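Local coordinates for protein Myo-inositol 2-dehydrogenase (Thermotoga maritima, PDB 3EZY) that catalyses the NAD(+)-dependent oxidation of myo-inositol to scyllo-inosose and thereby probably takes part in myo-inositol degradation, at residues 187-198 / 210-221; 93-101 / 165-176. All coordinates share one frame; numbering follows the deposited sequence.

Contact 1. Residues 187-198 / 210-221; sequences EEVEEVFADGSV and VDTAVVVLRFKS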
loop_
_atom_site.group_PDB
_atom_site.type_symbol
_atom_site.label_atom_id
_atom_site.label_comp_id
_atom_site.label_asym_id
_atom_site.label_seq_id
_atom_site.Cartn_x
_atom_site.Cartn_y
_atom_site.Cartn_z
ATOM N N GLU A 187 4.284 -5.243 30.219
ATOM C CA GLU A 187 5.000 -4.802 31.415
ATOM C C GLU A 187 4.494 -3.450 31.841
ATOM O O GLU A 187 3.741 -2.787 31.102
ATOM C CB GLU A 187 6.508 -4.717 31.190
ATOM C CG GLU A 187 6.863 -3.846 30.006
ATOM C CD GLU A 187 8.359 -3.551 29.889
ATOM O OE1 GLU A 187 9.014 -3.321 30.939
ATOM O OE2 GLU A 187 8.849 -3.483 28.739
ATOM N N GLU A 188 4.932 -3.035 33.020
ATOM C CA GLU A 188 4.462 -1.799 33.612
ATOM C C GLU A 188 5.260 -0.602 33.174
ATOM O O GLU A 188 6.464 -0.700 32.873
ATOM C CB GLU A 188 4.466 -1.893 35.153
ATOM C CG GLU A 188 3.541 -3.017 35.697
ATOM C CD GLU A 188 2.055 -2.777 35.411
ATOM O OE1 GLU A 188 1.648 -1.623 35.141
ATOM O OE2 GLU A 188 1.280 -3.739 35.480
ATOM N N VAL A 189 4.569 0.532 33.148
ATOM C CA VAL A 189 5.196 1.852 33.033
ATOM C C VAL A 189 5.695 2.374 34.390
ATOM O O VAL A 189 4.992 2.302 35.403
ATOM C CB VAL A 189 4.209 2.865 32.503
ATOM C CG1 VAL A 189 4.868 4.264 32.351
ATOM C CG2 VAL A 189 3.626 2.380 31.220
ATOM N N GLU A 190 6.875 2.967 34.418
ATOM C CA GLU A 190 7.401 3.438 35.678
ATOM C C GLU A 190 7.409 4.942 35.763
ATOM O O GLU A 190 7.320 5.492 36.855
ATOM C CB GLU A 190 8.824 2.932 35.836
ATOM C CG GLU A 190 8.952 1.504 35.363
ATOM C CD GLU A 190 9.042 0.505 36.496
ATOM O OE1 GLU A 190 8.002 0.163 37.116
ATOM O OE2 GLU A 190 10.174 0.053 36.749
ATOM N N GLU A 191 7.505 5.599 34.602
ATOM C CA GLU A 191 7.631 7.035 34.534
ATOM C C GLU A 191 6.947 7.625 33.281
ATOM O O GLU A 191 6.926 7.000 32.225
ATOM C CB GLU A 191 9.131 7.341 34.501
ATOM C CG GLU A 191 9.529 8.726 34.835
ATOM C CD GLU A 191 10.973 8.752 35.331
ATOM O OE1 GLU A 191 11.319 9.689 36.080
ATOM O OE2 GLU A 191 11.743 7.827 34.981
ATOM N N VAL A 192 6.421 8.833 33.394
ATOM C CA VAL A 192 5.702 9.447 32.308
ATOM C C VAL A 192 6.101 10.918 32.170
ATOM O O VAL A 192 6.340 11.602 33.168
ATOM C CB VAL A 192 4.191 9.354 32.606
ATOM C CG1 VAL A 192 3.394 10.252 31.752
ATOM C CG2 VAL A 192 3.698 7.903 32.479
ATOM N N PHE A 193 6.166 11.413 30.941
ATOM C CA PHE A 193 6.261 12.846 30.683
ATOM C C PHE A 193 5.185 13.256 29.683
ATOM O O PHE A 193 5.008 12.576 28.665
ATOM C CB PHE A 193 7.607 13.211 30.073
ATOM C CG PHE A 193 7.661 14.634 29.590
ATOM C CD1 PHE A 193 7.973 15.641 30.459
ATOM C CD2 PHE A 193 7.329 14.957 28.278
ATOM C CE1 PHE A 193 8.004 16.936 30.055
ATOM C CE2 PHE A 193 7.360 16.264 27.835
ATOM C CZ PHE A 193 7.683 17.275 28.727
ATOM N N ALA A 194 4.499 14.358 29.929
ATOM C CA ALA A 194 3.414 14.734 29.064
ATOM C C ALA A 194 3.488 16.204 28.728
ATOM O O ALA A 194 3.885 17.009 29.571
ATOM C CB ALA A 194 2.036 14.390 29.738
ATOM N N ASP A 195 3.139 16.571 27.487
ATOM C CA ASP A 195 2.855 17.977 27.187
ATOM C C ASP A 195 1.562 18.058 26.367
ATOM O O ASP A 195 1.112 17.050 25.829
ATOM C CB ASP A 195 4.035 18.684 26.490
ATOM C CG ASP A 195 4.010 20.222 26.683
ATOM O OD1 ASP A 195 2.991 20.826 27.149
ATOM O OD2 ASP A 195 4.990 20.850 26.296
ATOM N N GLY A 196 0.957 19.237 26.275
ATOM C CA GLY A 196 -0.318 19.354 25.569
ATOM C C GLY A 196 -0.464 20.819 25.210
ATOM O O GLY A 196 0.141 21.644 25.873
ATOM N N SER A 197 -1.255 21.118 24.165
ATOM C CA SER A 197 -1.514 22.472 23.685
ATOM C C SER A 197 -2.961 22.620 23.271
ATOM O O SER A 197 -3.695 21.637 23.169
ATOM C CB SER A 197 -0.641 22.774 22.453
ATOM O OG SER A 197 0.744 22.777 22.759
ATOM N N VAL A 198 -3.393 23.858 23.049
ATOM C CA VAL A 198 -4.740 24.105 22.584
ATOM C C VAL A 198 -4.656 24.595 21.140
ATOM O O VAL A 198 -4.277 25.746 20.861
ATOM C CB VAL A 198 -5.471 25.133 23.448
ATOM C CG1 VAL A 198 -4.886 26.500 23.210
ATOM C CG2 VAL A 198 -6.972 25.127 23.111
ATOM N N VAL A 210 -6.514 20.560 27.342
ATOM C CA VAL A 210 -5.765 20.730 26.113
ATOM C C VAL A 210 -6.478 19.867 25.084
ATOM O O VAL A 210 -7.271 19.005 25.464
ATOM C CB VAL A 210 -4.271 20.311 26.278
ATOM C CG1 VAL A 210 -3.545 21.264 27.245
ATOM C CG2 VAL A 210 -4.169 18.862 26.779
ATOM N N ASP A 211 -6.224 20.097 23.804
ATOM C CA ASP A 211 -6.878 19.286 22.758
ATOM C C ASP A 211 -5.910 18.445 21.912
ATOM O O ASP A 211 -6.347 17.716 21.008
ATOM C CB ASP A 211 -7.745 20.161 21.836
ATOM C CG ASP A 211 -6.991 21.320 21.240
ATOM O OD1 ASP A 211 -5.810 21.164 20.874
ATOM O OD2 ASP A 211 -7.605 22.409 21.099
ATOM N N THR A 212 -4.619 18.606 22.174
ATOM C CA THR A 212 -3.527 17.948 21.420
ATOM C C THR A 212 -2.485 17.605 22.478
ATOM O O THR A 212 -2.168 18.456 23.294
ATOM C CB THR A 212 -2.872 18.953 20.440
ATOM O OG1 THR A 212 -3.889 19.560 19.633
ATOM C CG2 THR A 212 -1.844 18.262 19.525
ATOM N N ALA A 213 -1.987 16.373 22.528
ATOM C CA ALA A 213 -1.007 16.048 23.557
ATOM C C ALA A 213 -0.074 14.937 23.106
ATOM O O ALA A 213 -0.394 14.157 22.195
ATOM C CB ALA A 213 -1.695 15.653 24.819
ATOM N N VAL A 214 1.081 14.897 23.756
ATOM C CA VAL A 214 2.089 13.879 23.561
ATOM C C VAL A 214 2.456 13.363 24.962
ATOM O O VAL A 214 2.538 14.165 25.907
ATOM C CB VAL A 214 3.337 14.484 22.867
ATOM C CG1 VAL A 214 4.513 13.503 22.957
ATOM C CG2 VAL A 214 3.053 14.829 21.433
ATOM N N VAL A 215 2.649 12.043 25.107
ATOM C CA VAL A 215 3.015 11.446 26.380
ATOM C C VAL A 215 4.134 10.418 26.164
ATOM O O VAL A 215 4.014 9.521 25.327
ATOM C CB VAL A 215 1.818 10.715 27.043
ATOM C CG1 VAL A 215 2.285 9.948 28.275
ATOM C CG2 VAL A 215 0.710 11.685 27.426
ATOM N N VAL A 216 5.233 10.569 26.876
ATOM C CA VAL A 216 6.332 9.633 26.797
ATOM C C VAL A 216 6.246 8.691 27.975
ATOM O O VAL A 216 6.010 9.123 29.103
ATOM C CB VAL A 216 7.701 10.353 26.905
ATOM C CG1 VAL A 216 8.859 9.317 26.883
ATOM C CG2 VAL A 216 7.846 11.363 25.803
ATOM N N LEU A 217 6.466 7.403 27.714
ATOM C CA LEU A 217 6.394 6.354 28.718
ATOM C C LEU A 217 7.768 5.700 28.813
ATOM O O LEU A 217 8.374 5.401 27.795
ATOM C CB LEU A 217 5.404 5.265 28.303
ATOM C CG LEU A 217 4.035 5.724 27.794
ATOM C CD1 LEU A 217 3.243 4.487 27.283
ATOM C CD2 LEU A 217 3.268 6.432 28.915
ATOM N N ARG A 218 8.254 5.495 30.034
ATOM C CA ARG A 218 9.386 4.625 30.272
ATOM C C ARG A 218 8.893 3.367 30.998
ATOM O O ARG A 218 8.344 3.419 32.144
ATOM C CB ARG A 218 10.471 5.331 31.087
ATOM C CG ARG A 218 11.467 4.355 31.676
ATOM C CD ARG A 218 12.601 5.060 32.411
ATOM N NE ARG A 218 13.503 5.730 31.487
ATOM C CZ ARG A 218 14.543 5.144 30.899
ATOM N NH1 ARG A 218 14.822 3.863 31.140
ATOM N NH2 ARG A 218 15.299 5.839 30.066
ATOM N N PHE A 219 9.090 2.237 30.347
ATOM C CA PHE A 219 8.694 0.956 30.915
ATOM C C PHE A 219 9.784 0.346 31.795
ATOM O O PHE A 219 10.973 0.676 31.695
ATOM C CB PHE A 219 8.381 -0.027 29.804
ATOM C CG PHE A 219 7.205 0.363 28.958
ATOM C CD1 PHE A 219 5.921 -0.097 29.280
ATOM C CD2 PHE A 219 7.386 1.197 27.835
ATOM C CE1 PHE A 219 4.828 0.223 28.479
ATOM C CE2 PHE A 219 6.316 1.543 27.035
ATOM C CZ PHE A 219 5.028 1.072 27.347
ATOM N N LYS A 220 9.361 -0.585 32.639
ATOM C CA LYS A 220 10.257 -1.289 33.558
ATOM C C LYS A 220 11.532 -1.808 32.885
ATOM O O LYS A 220 12.608 -1.668 33.438
ATOM C CB LYS A 220 9.476 -2.438 34.194
ATOM C CG LYS A 220 10.244 -3.325 35.132
ATOM C CD LYS A 220 9.266 -4.370 35.716
ATOM C CE LYS A 220 9.978 -5.655 36.132
ATOM N NZ LYS A 220 10.929 -5.330 37.258
ATOM N N SER A 221 11.411 -2.364 31.680
ATOM C CA SER A 221 12.550 -2.917 30.933
ATOM C C SER A 221 13.499 -1.860 30.345
ATOM O O SER A 221 14.547 -2.208 29.807
ATOM C CB SER A 221 12.039 -3.798 29.770
ATOM O OG SER A 221 11.429 -2.990 28.743
#
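Strands 189-197 and 212-219 pair as antiparallel neighbours in the mixed sheet of the C-terminal domain, in unbroken register from E191 opposite R218 to S197 opposite T212, with V189 opposite F219 one residue out of step beyond a bulge. Paired backbone bonds join F193 with V216 and D195 with V214; V216 N reaches F193 O at 2.7 Å. On one face V192 and L217 run side by side, CG2 of V192 3.9 Å from CD2 of L217, while V192 CG1 meets V215 CG1 at 3.7 Å. These side chains and A194 pack under helices 169-172, 174-185 and 306-325. Such a helix-backed sheet is the C-terminal half of the Gfo/Idh/MocA fold, and its other face meets a second subunit: F193 stacks on F193 of that subunit, and R218 NE forms a salt bridge with D195 there, E191 lying alongside R218 too far off for a salt bridge. Classic beta bulges interrupt both ends of the pairing, E190 and E191 facing R218, D211 and T212 facing S197. In the first, E190 N gives R218 O a nearly straight bond (2.7 Å, 176°) and E191 N a weak one. Beyond it E187 turns its carboxylate across F219 CB to hold S221 twice. With chi1 at 55°, CG lies between the backbone N and carbonyl carbon; syn lone pairs then take S221 N at OE1 (2.7 Å) and S221 OG at OE2 (2.6 Å).

Contact 2. Residues 93-101 / 165-176; sequences CEKPLSLNL and VSGGIFLDMTIH
The methylene chain of K95 crosses H176 at about a right angle and passes its imidazole obliquely, square to neither face nor edge; on the same helical segment, the F170 ring carries CG2 of I169 over the centre of one face. E94, K95 and P96 spell the EKP motif of Gfo/Idh/MocA dehydrogenases, which sits at the C-terminal end of a Rossmann strand and in relatives lies at the active site. K95 reaches from it into the C-terminal domain. CG stands anti to the backbone N (chi1 157°), and a bend at chi2 (-85°) sends NZ over to D172. There NZ donates to D172 O at 2.9 Å, in the carbonyl plane and on a lone pair, and forms a salt bridge with D172 OD1, weak as a hydrogen bond. Y162 also bonds OD1, and R231 forms a salt bridge with OD2, so both carboxylate oxygens are held. A methionine in place of K95 would probably leave D172 O without this donor and the carboxylate short of one positive partner. P96, entered through a cis peptide, sets CB 3.7 Å from CD1 of I175, whose CG2 lies equally near K95 CE. Further along, L99 leans on the turn before helix 169-172, where the positive phi of G167 suits glycine. L99 CD2 approaches L171 CB at 4.2 Å, and L99 CD1 rests 3.6 Å from V165 O and 3.7 Å from S166 O.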
loop_
_atom_site.group_PDB
_atom_site.type_symbol
_atom_site.label_atom_id
_atom_site.label_comp_id
_atom_site.label_asym_id
_atom_site.label_seq_id
_atom_site.Cartn_x
_atom_site.Cartn_y
_atom_site.Cartn_z
ATOM N N CYS A 93 -18.158 -2.658 33.871
ATOM C CA CYS A 93 -18.271 -1.208 33.962
ATOM C C CYS A 93 -17.582 -0.525 32.777
ATOM O O CYS A 93 -16.373 -0.709 32.547
ATOM C CB CYS A 93 -17.647 -0.694 35.283
ATOM S SG CYS A 93 -17.970 1.041 35.650
ATOM N N GLU A 94 -18.331 0.316 32.072
ATOM C CA GLU A 94 -17.761 1.090 30.983
ATOM C C GLU A 94 -16.608 1.957 31.494
ATOM O O GLU A 94 -16.562 2.334 32.695
ATOM C CB GLU A 94 -18.842 1.986 30.315
ATOM C CG GLU A 94 -19.431 1.376 29.023
ATOM C CD GLU A 94 -18.319 0.930 28.054
ATOM O OE1 GLU A 94 -18.380 -0.193 27.506
ATOM O OE2 GLU A 94 -17.365 1.710 27.849
ATOM N N LYS A 95 -15.677 2.261 30.593
ATOM C CA LYS A 95 -14.636 3.229 30.816
ATOM C C LYS A 95 -15.261 4.585 31.108
ATOM O O LYS A 95 -16.276 4.942 30.492
ATOM C CB LYS A 95 -13.764 3.347 29.530
ATOM C CG LYS A 95 -12.993 4.699 29.392
ATOM C CD LYS A 95 -13.812 5.840 28.767
ATOM C CE LYS A 95 -12.931 7.006 28.374
ATOM N NZ LYS A 95 -13.671 8.310 28.309
ATOM N N PRO A 96 -14.662 5.364 32.048
ATOM C CA PRO A 96 -13.652 4.937 32.997
ATOM C C PRO A 96 -14.380 4.462 34.248
ATOM O O PRO A 96 -15.507 4.901 34.504
ATOM C CB PRO A 96 -12.930 6.233 33.321
ATOM C CG PRO A 96 -14.026 7.212 33.335
ATOM C CD PRO A 96 -14.909 6.808 32.142
ATOM N N LEU A 97 -13.752 3.569 35.003
ATOM C CA LEU A 97 -14.310 3.095 36.267
ATOM C C LEU A 97 -14.765 4.269 37.110
ATOM O O LEU A 97 -15.922 4.360 37.497
ATOM C CB LEU A 97 -13.240 2.326 37.029
ATOM C CG LEU A 97 -12.992 0.893 36.593
ATOM C CD1 LEU A 97 -12.078 0.237 37.640
ATOM C CD2 LEU A 97 -14.319 0.155 36.479
ATOM N N SER A 98 -13.832 5.154 37.415
ATOM C CA SER A 98 -14.130 6.408 38.089
ATOM C C SER A 98 -12.940 7.327 37.850
ATOM O O SER A 98 -11.852 6.865 37.473
ATOM C CB SER A 98 -14.327 6.195 39.608
ATOM O OG SER A 98 -14.609 7.453 40.211
ATOM N N LEU A 99 -13.131 8.627 38.037
ATOM C CA LEU A 99 -12.010 9.541 37.986
ATOM C C LEU A 99 -11.404 9.715 39.361
ATOM O O LEU A 99 -10.449 10.440 39.502
ATOM C CB LEU A 99 -12.412 10.918 37.441
ATOM C CG LEU A 99 -13.143 10.808 36.097
ATOM C CD1 LEU A 99 -13.777 12.137 35.620
ATOM C CD2 LEU A 99 -12.297 10.154 35.051
ATOM N N ASN A 100 -11.963 9.039 40.365
ATOM C CA ASN A 100 -11.517 9.202 41.746
ATOM C C ASN A 100 -10.825 7.944 42.242
ATOM O O ASN A 100 -11.433 6.887 42.399
ATOM C CB ASN A 100 -12.717 9.530 42.627
ATOM C CG ASN A 100 -12.326 9.767 44.059
ATOM O OD1 ASN A 100 -12.051 8.827 44.801
ATOM N ND2 ASN A 100 -12.275 11.040 44.454
ATOM N N LEU A 101 -9.537 8.039 42.495
ATOM C CA LEU A 101 -8.773 6.858 42.860
ATOM C C LEU A 101 -9.316 6.101 44.056
ATOM O O LEU A 101 -9.215 4.890 44.105
ATOM C CB LEU A 101 -7.334 7.241 43.149
ATOM C CG LEU A 101 -6.536 5.998 43.518
ATOM C CD1 LEU A 101 -6.484 5.115 42.276
ATOM C CD2 LEU A 101 -5.112 6.372 44.008
ATOM N N VAL A 165 -16.306 18.146 32.757
ATOM C CA VAL A 165 -16.395 17.156 33.818
ATOM C C VAL A 165 -15.589 15.874 33.538
ATOM O O VAL A 165 -15.705 14.875 34.244
ATOM C CB VAL A 165 -17.858 16.869 34.195
ATOM C CG1 VAL A 165 -18.512 18.149 34.783
ATOM C CG2 VAL A 165 -18.649 16.408 32.991
ATOM N N SER A 166 -14.704 15.936 32.545
ATOM C CA SER A 166 -14.113 14.729 32.005
ATOM C C SER A 166 -12.815 14.385 32.676
ATOM O O SER A 166 -12.292 13.297 32.465
ATOM C CB SER A 166 -13.824 14.932 30.513
ATOM O OG SER A 166 -12.833 15.946 30.353
ATOM N N GLY A 167 -12.259 15.322 33.438
ATOM C CA GLY A 167 -10.937 15.127 34.040
ATOM C C GLY A 167 -9.785 15.522 33.120
ATOM O O GLY A 167 -8.613 15.415 33.494
ATOM N N GLY A 168 -10.121 15.958 31.904
ATOM C CA GLY A 168 -9.151 16.418 30.929
ATOM C C GLY A 168 -8.630 15.298 30.031
ATOM O O GLY A 168 -8.887 14.136 30.275
ATOM N N ILE A 169 -7.806 15.663 29.054
ATOM C CA ILE A 169 -7.502 14.773 27.947
ATOM C C ILE A 169 -6.827 13.490 28.434
ATOM O O ILE A 169 -7.070 12.412 27.883
ATOM C CB ILE A 169 -6.654 15.471 26.849
ATOM C CG1 ILE A 169 -6.816 14.745 25.491
ATOM C CG2 ILE A 169 -5.179 15.504 27.265
ATOM C CD1 ILE A 169 -6.127 15.476 24.356
ATOM N N PHE A 170 -6.062 13.564 29.517
ATOM C CA PHE A 170 -5.321 12.371 29.959
ATOM C C PHE A 170 -6.181 11.336 30.665
ATOM O O PHE A 170 -5.819 10.144 30.713
ATOM C CB PHE A 170 -4.124 12.760 30.836
ATOM C CG PHE A 170 -3.177 13.712 30.157
ATOM C CD1 PHE A 170 -2.486 13.320 29.003
ATOM C CD2 PHE A 170 -3.002 15.010 30.625
ATOM C CE1 PHE A 170 -1.621 14.202 28.344
ATOM C CE2 PHE A 170 -2.138 15.892 29.967
ATOM C CZ PHE A 170 -1.461 15.485 28.803
ATOM N N LEU A 171 -7.319 11.770 31.223
ATOM C CA LEU A 171 -8.194 10.868 31.975
ATOM C C LEU A 171 -9.351 10.381 31.117
ATOM O O LEU A 171 -9.891 9.299 31.344
ATOM C CB LEU A 171 -8.724 11.535 33.262
ATOM C CG LEU A 171 -7.834 11.523 34.532
ATOM C CD1 LEU A 171 -6.470 11.966 34.249
ATOM C CD2 LEU A 171 -8.400 12.371 35.659
ATOM N N ASP A 172 -9.675 11.156 30.097
ATOM C CA ASP A 172 -10.817 10.861 29.234
ATOM C C ASP A 172 -10.458 10.221 27.871
ATOM O O ASP A 172 -11.253 9.456 27.314
ATOM C CB ASP A 172 -11.639 12.158 28.992
ATOM C CG ASP A 172 -12.901 11.897 28.193
ATOM O OD1 ASP A 172 -13.763 11.141 28.697
ATOM O OD2 ASP A 172 -13.041 12.465 27.075
ATOM N N MET A 173 -9.273 10.532 27.344
ATOM C CA MET A 173 -8.895 10.082 26.008
ATOM C C MET A 173 -7.670 9.156 26.100
ATOM O O MET A 173 -7.708 7.977 25.680
ATOM C CB MET A 173 -8.664 11.328 25.108
ATOM C CG MET A 173 -8.311 11.073 23.624
ATOM S SD MET A 173 -8.164 12.512 22.527
ATOM C CE MET A 173 -8.393 11.590 20.998
ATOM N N THR A 174 -6.602 9.663 26.702
ATOM C CA THR A 174 -5.354 8.921 26.782
ATOM C C THR A 174 -5.525 7.681 27.598
ATOM O O THR A 174 -4.809 6.708 27.429
ATOM C CB THR A 174 -4.226 9.751 27.387
ATOM O OG1 THR A 174 -4.321 11.086 26.900
ATOM C CG2 THR A 174 -2.866 9.149 27.008
ATOM N N ILE A 175 -6.512 7.681 28.465
ATOM C CA ILE A 175 -6.779 6.495 29.246
ATOM C C ILE A 175 -6.725 5.186 28.399
ATOM O O ILE A 175 -6.176 4.166 28.835
ATOM C CB ILE A 175 -8.116 6.641 29.991
ATOM C CG1 ILE A 175 -8.418 5.405 30.820
ATOM C CG2 ILE A 175 -9.300 6.869 29.012
ATOM C CD1 ILE A 175 -9.799 5.566 31.533
ATOM N N HIS A 176 -7.300 5.184 27.194
ATOM C CA HIS A 176 -7.305 3.957 26.380
ATOM C C HIS A 176 -5.905 3.594 25.968
ATOM O O HIS A 176 -5.538 2.420 25.931
ATOM C CB HIS A 176 -8.141 4.144 25.112
ATOM C CG HIS A 176 -9.619 4.164 25.357
ATOM N ND1 HIS A 176 -10.386 5.316 25.233
ATOM C CD2 HIS A 176 -10.477 3.172 25.698
ATOM C CE1 HIS A 176 -11.645 5.037 25.518
ATOM N NE2 HIS A 176 -11.728 3.747 25.806
#

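Contact 2 comes first along the chain and joins the two domains, bringing the end of Rossmann strand 90-94 against helix 169-172 and the first turn of helix 174-185; contact 1 follows wholly within the C-terminal domain. Helix 174-185, which begins in contact 2, leads straight into strand 189-197 of contact 1. Their centres are about 15 Å apart, yet they touch: the F170 ring lies on the sheet, with CE1 3.6 Å from V215 CG2 and CZ 3.8 Å from A194 CB, while I169 packs on V210. Helices 169-172 and 174-185 thus separate the EKP loop, at the active site in relatives, from the sheet face that meets the second subunit.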